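Local atomic coordinates of member of s1p family of ribosomal proteins (Pyrococcus furiosus, PDB entry 5YH1), a protein that binds manganese and probably acts as a DHH-family exonuclease on nucleic acids, this chain being the DHH-domain part of a longer protein. Residues A[141-152]-A[175-183]; A[319-327]-A[430-438]. All coordinates share one frame; numbering follows the deposited sequence.

Contact 1. Residues A[141-152]-A[175-183]; sequences TTEDIPAYKRLK and AKVDEYVDV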
loop_
_atom_site.group_PDB
_atom_site.type_symbol
_atom_site.label_atom_id
_atom_site.label_comp_id
_atom_site.label_asym_id
_atom_site.label_seq_id
_atom_site.Cartn_x
_atom_site.Cartn_y
_atom_site.Cartn_z
ATOM N N THR A 141 -22.764 -4.268 14.120
ATOM C CA THR A 141 -22.441 -3.631 15.398
ATOM C C THR A 141 -22.397 -2.115 15.322
ATOM O O THR A 141 -22.433 -1.510 14.242
ATOM C CB THR A 141 -21.075 -4.078 15.948
ATOM O OG1 THR A 141 -20.037 -3.417 15.226
ATOM C CG2 THR A 141 -20.902 -5.611 15.878
ATOM N N THR A 142 -22.288 -1.515 16.499
ATOM C CA THR A 142 -22.208 -0.071 16.648
ATOM C C THR A 142 -20.945 0.526 15.992
ATOM O O THR A 142 -20.969 1.661 15.521
ATOM C CB THR A 142 -22.333 0.286 18.144
ATOM O OG1 THR A 142 -23.675 -0.013 18.566
ATOM C CG2 THR A 142 -22.032 1.764 18.416
ATOM N N GLU A 143 -19.873 -0.258 15.903
ATOM C CA GLU A 143 -18.634 0.189 15.240
ATOM C C GLU A 143 -18.818 0.385 13.728
ATOM O O GLU A 143 -17.979 1.002 13.072
ATOM C CB GLU A 143 -17.487 -0.800 15.492
ATOM C CG GLU A 143 -16.828 -0.675 16.859
ATOM C CD GLU A 143 -17.764 -1.013 18.014
ATOM O OE1 GLU A 143 -17.809 -0.228 18.987
ATOM O OE2 GLU A 143 -18.470 -2.049 17.952
ATOM N N ASP A 144 -19.905 -0.151 13.182
ATOM C CA ASP A 144 -20.208 -0.013 11.766
ATOM C C ASP A 144 -21.024 1.241 11.424
ATOM O O ASP A 144 -21.117 1.610 10.253
ATOM C CB ASP A 144 -20.931 -1.260 11.279
ATOM C CG ASP A 144 -20.093 -2.516 11.471
ATOM O OD1 ASP A 144 -19.088 -2.653 10.747
ATOM O OD2 ASP A 144 -20.424 -3.342 12.350
ATOM N N ILE A 145 -21.590 1.898 12.439
ATOM C CA ILE A 145 -22.498 3.038 12.221
ATOM C C ILE A 145 -21.859 4.233 11.472
ATOM O O ILE A 145 -22.478 4.809 10.562
ATOM C CB ILE A 145 -23.150 3.466 13.554
ATOM C CG1 ILE A 145 -24.181 2.401 13.959
ATOM C CG2 ILE A 145 -23.816 4.834 13.430
ATOM C CD1 ILE A 145 -24.829 2.607 15.313
ATOM N N PRO A 146 -20.623 4.605 11.828
ATOM C CA PRO A 146 -19.976 5.694 11.073
ATOM C C PRO A 146 -19.972 5.480 9.562
ATOM O O PRO A 146 -20.231 6.411 8.809
ATOM C CB PRO A 146 -18.557 5.702 11.633
ATOM C CG PRO A 146 -18.723 5.222 13.045
ATOM C CD PRO A 146 -19.836 4.211 13.012
ATOM N N ALA A 147 -19.705 4.253 9.122
ATOM C CA ALA A 147 -19.762 3.923 7.697
ATOM C C ALA A 147 -21.163 4.101 7.141
ATOM O O ALA A 147 -21.345 4.595 6.025
ATOM C CB ALA A 147 -19.285 2.493 7.465
ATOM N N TYR A 148 -22.162 3.694 7.917
ATOM C CA TYR A 148 -23.548 3.762 7.463
ATOM C C TYR A 148 -24.059 5.208 7.412
ATOM O O TYR A 148 -24.819 5.557 6.522
ATOM C CB TYR A 148 -24.463 2.886 8.328
ATOM C CG TYR A 148 -24.102 1.406 8.359
ATOM C CD1 TYR A 148 -23.522 0.770 7.262
ATOM C CD2 TYR A 148 -24.364 0.642 9.486
ATOM C CE1 TYR A 148 -23.210 -0.574 7.300
ATOM C CE2 TYR A 148 -24.050 -0.704 9.534
ATOM C CZ TYR A 148 -23.477 -1.307 8.440
ATOM O OH TYR A 148 -23.174 -2.642 8.494
ATOM N N LYS A 149 -23.632 6.048 8.347
ATOM C CA LYS A 149 -23.968 7.479 8.278
ATOM C C LYS A 149 -23.493 8.092 6.966
ATOM O O LYS A 149 -24.205 8.883 6.357
ATOM C CB LYS A 149 -23.371 8.235 9.453
ATOM C CG LYS A 149 -24.105 7.947 10.746
ATOM C CD LYS A 149 -23.466 8.662 11.912
ATOM C CE LYS A 149 -24.341 8.535 13.140
ATOM N NZ LYS A 149 -23.852 9.417 14.231
ATOM N N ARG A 150 -22.308 7.687 6.510
ATOM C CA ARG A 150 -21.779 8.172 5.250
ATOM C C ARG A 150 -22.543 7.625 4.057
ATOM O O ARG A 150 -22.892 8.389 3.149
ATOM C CB ARG A 150 -20.287 7.875 5.147
ATOM C CG ARG A 150 -19.470 8.765 6.069
ATOM C CD ARG A 150 -18.109 8.168 6.320
ATOM N NE ARG A 150 -17.265 9.000 7.172
ATOM C CZ ARG A 150 -17.371 9.090 8.493
ATOM N NH1 ARG A 150 -18.318 8.423 9.157
ATOM N NH2 ARG A 150 -16.520 9.865 9.158
ATOM N N LEU A 151 -22.840 6.324 4.057
ATOM C CA LEU A 151 -23.643 5.749 2.969
ATOM C C LEU A 151 -25.051 6.366 2.879
ATOM O O LEU A 151 -25.590 6.546 1.782
ATOM C CB LEU A 151 -23.734 4.221 3.093
ATOM C CG LEU A 151 -22.431 3.470 2.810
ATOM C CD1 LEU A 151 -22.549 2.015 3.228
ATOM C CD2 LEU A 151 -22.045 3.561 1.343
ATOM N N LYS A 152 -25.645 6.688 4.018
ATOM C CA LYS A 152 -26.996 7.251 4.018
ATOM C C LYS A 152 -27.041 8.689 3.472
ATOM O O LYS A 152 -28.058 9.113 2.939
ATOM C CB LYS A 152 -27.637 7.141 5.403
ATOM C CG LYS A 152 -28.052 5.706 5.759
ATOM C CD LYS A 152 -28.888 5.036 4.666
ATOM C CE LYS A 152 -29.559 3.764 5.171
ATOM N NZ LYS A 152 -30.310 3.054 4.098
ATOM N N ALA A 175 -31.562 -3.419 17.692
ATOM C CA ALA A 175 -30.345 -2.798 18.192
ATOM C C ALA A 175 -30.134 -1.444 17.543
ATOM O O ALA A 175 -30.754 -1.126 16.531
ATOM C CB ALA A 175 -29.148 -3.691 17.921
ATOM N N LYS A 176 -29.227 -0.671 18.123
ATOM C CA LYS A 176 -28.915 0.671 17.645
ATOM C C LYS A 176 -28.534 0.684 16.162
ATOM O O LYS A 176 -29.038 1.509 15.396
ATOM C CB LYS A 176 -27.787 1.272 18.481
ATOM C CG LYS A 176 -27.607 2.764 18.271
ATOM C CD LYS A 176 -26.464 3.315 19.109
ATOM C CE LYS A 176 -26.354 4.827 18.945
ATOM N NZ LYS A 176 -25.011 5.328 19.351
ATOM N N VAL A 177 -27.678 -0.256 15.755
ATOM C CA VAL A 177 -27.217 -0.329 14.367
ATOM C C VAL A 177 -28.366 -0.523 13.379
ATOM O O VAL A 177 -28.255 -0.106 12.227
ATOM C CB VAL A 177 -26.173 -1.462 14.160
ATOM C CG1 VAL A 177 -26.831 -2.837 14.248
ATOM C CG2 VAL A 177 -25.449 -1.301 12.829
ATOM N N ASP A 178 -29.460 -1.151 13.823
ATOM C CA ASP A 178 -30.582 -1.470 12.922
ATOM C C ASP A 178 -31.269 -0.235 12.338
ATOM O O ASP A 178 -31.857 -0.305 11.254
ATOM C CB ASP A 178 -31.632 -2.341 13.622
ATOM C CG ASP A 178 -31.129 -3.746 13.919
ATOM O OD1 ASP A 178 -30.478 -4.353 13.052
ATOM O OD2 ASP A 178 -31.385 -4.244 15.027
ATOM N N GLU A 179 -31.185 0.891 13.039
ATOM C CA GLU A 179 -31.745 2.149 12.517
ATOM C C GLU A 179 -31.002 2.671 11.287
ATOM O O GLU A 179 -31.540 3.496 10.557
ATOM C CB GLU A 179 -31.754 3.223 13.599
ATOM C CG GLU A 179 -32.670 2.892 14.767
ATOM C CD GLU A 179 -32.500 3.839 15.947
ATOM O OE1 GLU A 179 -31.346 4.190 16.295
ATOM O OE2 GLU A 179 -33.529 4.222 16.537
ATOM N N TYR A 180 -29.783 2.189 11.046
ATOM C CA TYR A 180 -28.981 2.679 9.926
ATOM C C TYR A 180 -28.924 1.721 8.741
ATOM O O TYR A 180 -28.308 2.045 7.733
ATOM C CB TYR A 180 -27.566 2.994 10.398
ATOM C CG TYR A 180 -27.531 4.039 11.478
ATOM C CD1 TYR A 180 -27.420 5.390 11.164
ATOM C CD2 TYR A 180 -27.631 3.679 12.812
ATOM C CE1 TYR A 180 -27.395 6.356 12.158
ATOM C CE2 TYR A 180 -27.612 4.636 13.816
ATOM C CZ TYR A 180 -27.489 5.969 13.479
ATOM O OH TYR A 180 -27.461 6.903 14.477
ATOM N N VAL A 181 -29.552 0.549 8.856
ATOM C CA VAL A 181 -29.567 -0.424 7.761
ATOM C C VAL A 181 -30.988 -0.897 7.470
ATOM O O VAL A 181 -31.853 -0.840 8.338
ATOM C CB VAL A 181 -28.652 -1.639 8.046
ATOM C CG1 VAL A 181 -27.220 -1.180 8.314
ATOM C CG2 VAL A 181 -29.173 -2.482 9.201
ATOM N N ASP A 182 -31.201 -1.388 6.254
ATOM C CA ASP A 182 -32.534 -1.721 5.760
ATOM C C ASP A 182 -32.997 -3.135 6.117
ATOM O O ASP A 182 -34.188 -3.373 6.308
ATOM C CB ASP A 182 -32.578 -1.510 4.245
ATOM C CG ASP A 182 -32.348 -0.047 3.862
ATOM O OD1 ASP A 182 -33.352 0.672 3.759
ATOM O OD2 ASP A 182 -31.180 0.398 3.738
ATOM N N VAL A 183 -32.070 -4.082 6.161
ATOM C CA VAL A 183 -32.368 -5.397 6.726
ATOM C C VAL A 183 -31.108 -5.983 7.346
ATOM O O VAL A 183 -30.021 -5.941 6.746
ATOM C CB VAL A 183 -32.980 -6.370 5.699
ATOM C CG1 VAL A 183 -31.997 -6.702 4.592
ATOM C CG2 VAL A 183 -33.453 -7.648 6.390
HETATM O O HOH W 1 -25.793 -1.716 17.712
#
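Asp-182 OD2 is gripped by two donors: Lys-152 NZ reaches it at 2.8 Å in a salt bridge, meeting the syn side of the carboxylate 18° out of its plane, and the backbone N of Ile-158 bonds to it from the neighbouring strand. Lys-152 gets there by a bend at chi2 (-51°) that lays its CE 3.3 Å from Tyr-180 O; its ammonium also bonds to Val-156 O. Next to this bridge two tyrosines interleave with aliphatic branches. Val-181 CG1 sits over one face of the Tyr-148 ring, a CH-pi contact 3.6 Å from the centroid, while Asp-144 O lies against the opposite face and Val-177 CG2 meets the ring edge at CE2. The Tyr-148 hydroxyl continues to Gly-139 O. The Tyr-180 ring receives Ile-145 CG2 over its centre, 3.8 Å from the centroid; this methyl stands anti to the backbone N of Ile-145, whose CD1 runs on to 3.9 Å from Val-177 CA. Lys-149, extended, comes obliquely from the same side as Ile-145, its CE 3.8 Å from Tyr-180 OH. At the far end a water donates to Thr-142 OG1 and accepts from Val-177 N; the same hydroxyl also bonds to Asp-168. Helix 145-152 is thereby joined to the connection leading into edge strand 183-185 of the parallel sheet in the DHH domain. With an apolar centre closed at one end by an ion pair and at the other by a water bridge, the chemistry implies that directional polar bonds at both ends, as well as apolar packing, probably set how helix and loop lie together.

Contact 2. Residues A[319-327]-A[430-438]; sequences VLPNGIRFN and FAKEVLKLK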
loop_
_atom_site.group_PDB
_atom_site.type_symbol
_atom_site.label_atom_id
_atom_site.label_comp_id
_atom_site.label_asym_id
_atom_site.label_seq_id
_atom_site.Cartn_x
_atom_site.Cartn_y
_atom_site.Cartn_z
ATOM N N VAL A 319 -0.399 -21.889 36.927
ATOM C CA VAL A 319 -1.700 -22.222 37.484
ATOM C C VAL A 319 -1.914 -21.321 38.690
ATOM O O VAL A 319 -1.148 -21.346 39.640
ATOM C CB VAL A 319 -1.800 -23.699 37.894
ATOM C CG1 VAL A 319 -3.182 -23.996 38.481
ATOM C CG2 VAL A 319 -1.515 -24.594 36.692
ATOM N N LEU A 320 -2.957 -20.516 38.632
ATOM C CA LEU A 320 -3.245 -19.552 39.681
ATOM C C LEU A 320 -3.960 -20.266 40.833
ATOM O O LEU A 320 -4.506 -21.356 40.632
ATOM C CB LEU A 320 -4.125 -18.435 39.117
ATOM C CG LEU A 320 -3.619 -17.725 37.850
ATOM C CD1 LEU A 320 -4.622 -16.689 37.369
ATOM C CD2 LEU A 320 -2.268 -17.088 38.102
ATOM N N PRO A 321 -3.976 -19.652 42.034
ATOM C CA PRO A 321 -4.658 -20.246 43.196
ATOM C C PRO A 321 -6.090 -20.718 42.924
ATOM O O PRO A 321 -6.509 -21.752 43.449
ATOM C CB PRO A 321 -4.654 -19.101 44.212
ATOM C CG PRO A 321 -3.398 -18.350 43.897
ATOM C CD PRO A 321 -3.298 -18.386 42.394
ATOM N N ASN A 322 -6.829 -19.985 42.099
ATOM C CA ASN A 322 -8.204 -20.372 41.784
ATOM C C ASN A 322 -8.340 -21.535 40.783
ATOM O O ASN A 322 -9.455 -21.977 40.484
ATOM C CB ASN A 322 -9.021 -19.163 41.325
ATOM C CG ASN A 322 -8.418 -18.456 40.117
ATOM O OD1 ASN A 322 -7.495 -18.965 39.470
ATOM N ND2 ASN A 322 -8.940 -17.264 39.813
ATOM N N GLY A 323 -7.214 -22.023 40.268
ATOM C CA GLY A 323 -7.208 -23.132 39.327
ATOM C C GLY A 323 -7.059 -22.748 37.865
ATOM O O GLY A 323 -6.926 -23.623 37.008
ATOM N N ILE A 324 -7.055 -21.451 37.569
ATOM C CA ILE A 324 -6.922 -20.993 36.194
ATOM C C ILE A 324 -5.491 -21.160 35.703
ATOM O O ILE A 324 -4.544 -20.820 36.407
ATOM C CB ILE A 324 -7.367 -19.533 36.050
ATOM C CG1 ILE A 324 -8.881 -19.456 36.257
ATOM C CG2 ILE A 324 -6.968 -18.972 34.681
ATOM C CD1 ILE A 324 -9.420 -18.049 36.371
ATOM N N ARG A 325 -5.340 -21.725 34.508
ATOM C CA ARG A 325 -4.036 -21.767 33.843
ATOM C C ARG A 325 -3.912 -20.515 32.967
ATOM O O ARG A 325 -4.627 -20.365 31.971
ATOM C CB ARG A 325 -3.861 -23.043 33.006
ATOM C CG ARG A 325 -2.522 -23.124 32.277
ATOM C CD ARG A 325 -2.374 -24.451 31.538
ATOM N NE ARG A 325 -2.258 -25.562 32.475
ATOM C CZ ARG A 325 -1.157 -25.860 33.153
ATOM N NH1 ARG A 325 -0.046 -25.140 33.002
ATOM N NH2 ARG A 325 -1.164 -26.884 33.990
ATOM N N PHE A 326 -3.013 -19.621 33.365
ATOM C CA PHE A 326 -2.813 -18.324 32.704
ATOM C C PHE A 326 -1.495 -18.345 31.919
ATOM O O PHE A 326 -0.428 -18.495 32.510
ATOM C CB PHE A 326 -2.783 -17.235 33.783
ATOM C CG PHE A 326 -2.638 -15.824 33.265
ATOM C CD1 PHE A 326 -3.360 -15.373 32.172
ATOM C CD2 PHE A 326 -1.823 -14.920 33.933
ATOM C CE1 PHE A 326 -3.239 -14.055 31.732
ATOM C CE2 PHE A 326 -1.700 -13.604 33.502
ATOM C CZ PHE A 326 -2.413 -13.171 32.403
ATOM N N ASN A 327 -1.583 -18.209 30.596
ATOM C CA ASN A 327 -0.417 -18.222 29.721
ATOM C C ASN A 327 -0.149 -16.822 29.170
ATOM O O ASN A 327 -1.071 -16.146 28.720
ATOM C CB ASN A 327 -0.629 -19.156 28.528
ATOM C CG ASN A 327 -1.115 -20.539 28.927
ATOM O OD1 ASN A 327 -0.621 -21.134 29.877
ATOM N ND2 ASN A 327 -2.074 -21.061 28.182
ATOM N N PHE A 430 -4.810 -6.418 34.387
ATOM C CA PHE A 430 -5.527 -7.512 33.751
ATOM C C PHE A 430 -5.304 -8.808 34.536
ATOM O O PHE A 430 -6.246 -9.552 34.790
ATOM C CB PHE A 430 -5.093 -7.699 32.304
ATOM C CG PHE A 430 -5.812 -8.817 31.604
ATOM C CD1 PHE A 430 -7.022 -8.593 30.979
ATOM C CD2 PHE A 430 -5.283 -10.100 31.590
ATOM C CE1 PHE A 430 -7.692 -9.628 30.345
ATOM C CE2 PHE A 430 -5.946 -11.130 30.953
ATOM C CZ PHE A 430 -7.151 -10.899 30.335
ATOM N N ALA A 431 -4.060 -9.063 34.925
ATOM C CA ALA A 431 -3.729 -10.290 35.648
ATOM C C ALA A 431 -4.411 -10.341 37.027
ATOM O O ALA A 431 -4.822 -11.412 37.478
ATOM C CB ALA A 431 -2.226 -10.439 35.776
ATOM N N LYS A 432 -4.549 -9.187 37.684
ATOM C CA LYS A 432 -5.194 -9.132 38.998
ATOM C C LYS A 432 -6.671 -9.455 38.876
ATOM O O LYS A 432 -7.230 -10.123 39.743
ATOM C CB LYS A 432 -5.017 -7.764 39.670
ATOM N N GLU A 433 -7.304 -8.986 37.804
ATOM C CA GLU A 433 -8.706 -9.302 37.565
ATOM C C GLU A 433 -8.927 -10.805 37.344
ATOM O O GLU A 433 -9.975 -11.337 37.725
ATOM C CB GLU A 433 -9.251 -8.523 36.368
ATOM C CG GLU A 433 -9.355 -7.023 36.606
ATOM C CD GLU A 433 -10.155 -6.669 37.853
ATOM O OE1 GLU A 433 -9.609 -5.960 38.722
ATOM O OE2 GLU A 433 -11.318 -7.116 37.971
ATOM N N VAL A 434 -7.952 -11.469 36.721
ATOM C CA VAL A 434 -8.030 -12.908 36.474
ATOM C C VAL A 434 -7.823 -13.674 37.783
ATOM O O VAL A 434 -8.587 -14.589 38.069
ATOM C CB VAL A 434 -7.028 -13.367 35.389
ATOM C CG1 VAL A 434 -7.029 -14.881 35.257
ATOM C CG2 VAL A 434 -7.381 -12.736 34.046
ATOM N N LEU A 435 -6.814 -13.287 38.569
ATOM C CA LEU A 435 -6.602 -13.843 39.919
ATOM C C LEU A 435 -7.851 -13.788 40.804
ATOM O O LEU A 435 -8.106 -14.709 41.561
ATOM C CB LEU A 435 -5.483 -13.103 40.654
ATOM C CG LEU A 435 -4.059 -13.604 40.429
ATOM C CD1 LEU A 435 -3.059 -12.513 40.795
ATOM C CD2 LEU A 435 -3.799 -14.869 41.234
ATOM N N LYS A 436 -8.607 -12.698 40.704
ATOM C CA LYS A 436 -9.775 -12.461 41.552
ATOM C C LYS A 436 -11.034 -13.211 41.116
ATOM O O LYS A 436 -12.028 -13.214 41.838
ATOM C CB LYS A 436 -10.085 -10.955 41.610
ATOM C CG LYS A 436 -9.061 -10.155 42.403
ATOM C CD LYS A 436 -9.064 -8.671 42.051
ATOM C CE LYS A 436 -10.450 -8.049 42.106
ATOM N NZ LYS A 436 -10.412 -6.643 41.616
ATOM N N LEU A 437 -11.010 -13.830 39.940
ATOM C CA LEU A 437 -12.171 -14.577 39.466
ATOM C C LEU A 437 -12.471 -15.719 40.438
ATOM O O LEU A 437 -11.564 -16.300 41.034
ATOM C CB LEU A 437 -11.944 -15.128 38.061
ATOM C CG LEU A 437 -11.748 -14.124 36.923
ATOM C CD1 LEU A 437 -11.317 -14.840 35.652
ATOM C CD2 LEU A 437 -13.007 -13.308 36.680
ATOM N N LYS A 438 -13.752 -16.013 40.609
ATOM C CA LYS A 438 -14.190 -17.067 41.521
ATOM C C LYS A 438 -15.028 -18.083 40.761
ATOM O O LYS A 438 -15.809 -17.714 39.891
ATOM C CB LYS A 438 -14.981 -16.452 42.677
ATOM C CG LYS A 438 -14.099 -16.010 43.839
ATOM C CD LYS A 438 -14.508 -14.662 44.421
ATOM C CE LYS A 438 -15.905 -14.677 45.021
ATOM N NZ LYS A 438 -16.286 -13.321 45.514
#
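Asn-322 ND2 reaches across to the end of the helix and gives bonds to two carbonyls, Val-434 O at 3.2 Å and Leu-437 O at 3.1 Å. Both acceptors lie close to the amide plane, but they are met differently: the bond to Val-434 arrives on a lone pair in the carbonyl plane, whereas the donor is tilted 35° from the plane at Leu-437. The Asn-322 side chain is placed for this by chi1 of 57°, with CG between the backbone N and the carbonyl carbon. Its other end, OD1, accepts from Ile-324 N in an Asx turn, so the amide is held from both ends. Val-434 O also takes the N-H of Leu-437, and therefore has two donors.

These bonds come from a type I turn, Leu-320 to Gly-323, in the hairpin joining strands 316-319 and 325-330; helix 423-435 packs against this margin of the mixed sheet.

The close-packed part lies on the sheet side. Leu-320 CD1 meets Val-434 CG1 at 3.7 Å, the two side chains crossing at about a right angle, and Ile-324 CD1 touches both Val-434 CG1 and Leu-437 CD1. Further along, Phe-326 has CG anti to its backbone N (chi1 -178°), which brings CE2 to 3.9 Å from Ala-431 CB, while its CE1 approaches the edge of the Phe-430 ring. Leu-365 and Leu-367 also touch Phe-326, and helix 389-399 packs on Phe-430.

The other side faces solvent: exposed Leu-435 brings CD2 to 3.7 Å from Pro-321 CD and to a looser 4.1 Å from Leu-320 CD2.

In the fold
Contact 1 is complete well before the chain reaches contact 2, and the two share no helix, strand or sheet. Their centres are 38 Å apart and their nearest atoms about 18 Å. Contact 1 flanks the five-stranded parallel sheet of the DHH domain, at the approach to its strand 183-185, and the side chain of Thr-141 is about 11 Å from the bound manganese ion; contact 2 lies at the outer edge of the six-stranded mixed sheet, away from that site. Between them the chain passes through a run of helices, 199-210 to 286-311. Contact 1 thus lies in the part of the fold that carries the metal site, while contact 2 joins the last helix to the hairpin in another part, remote from it.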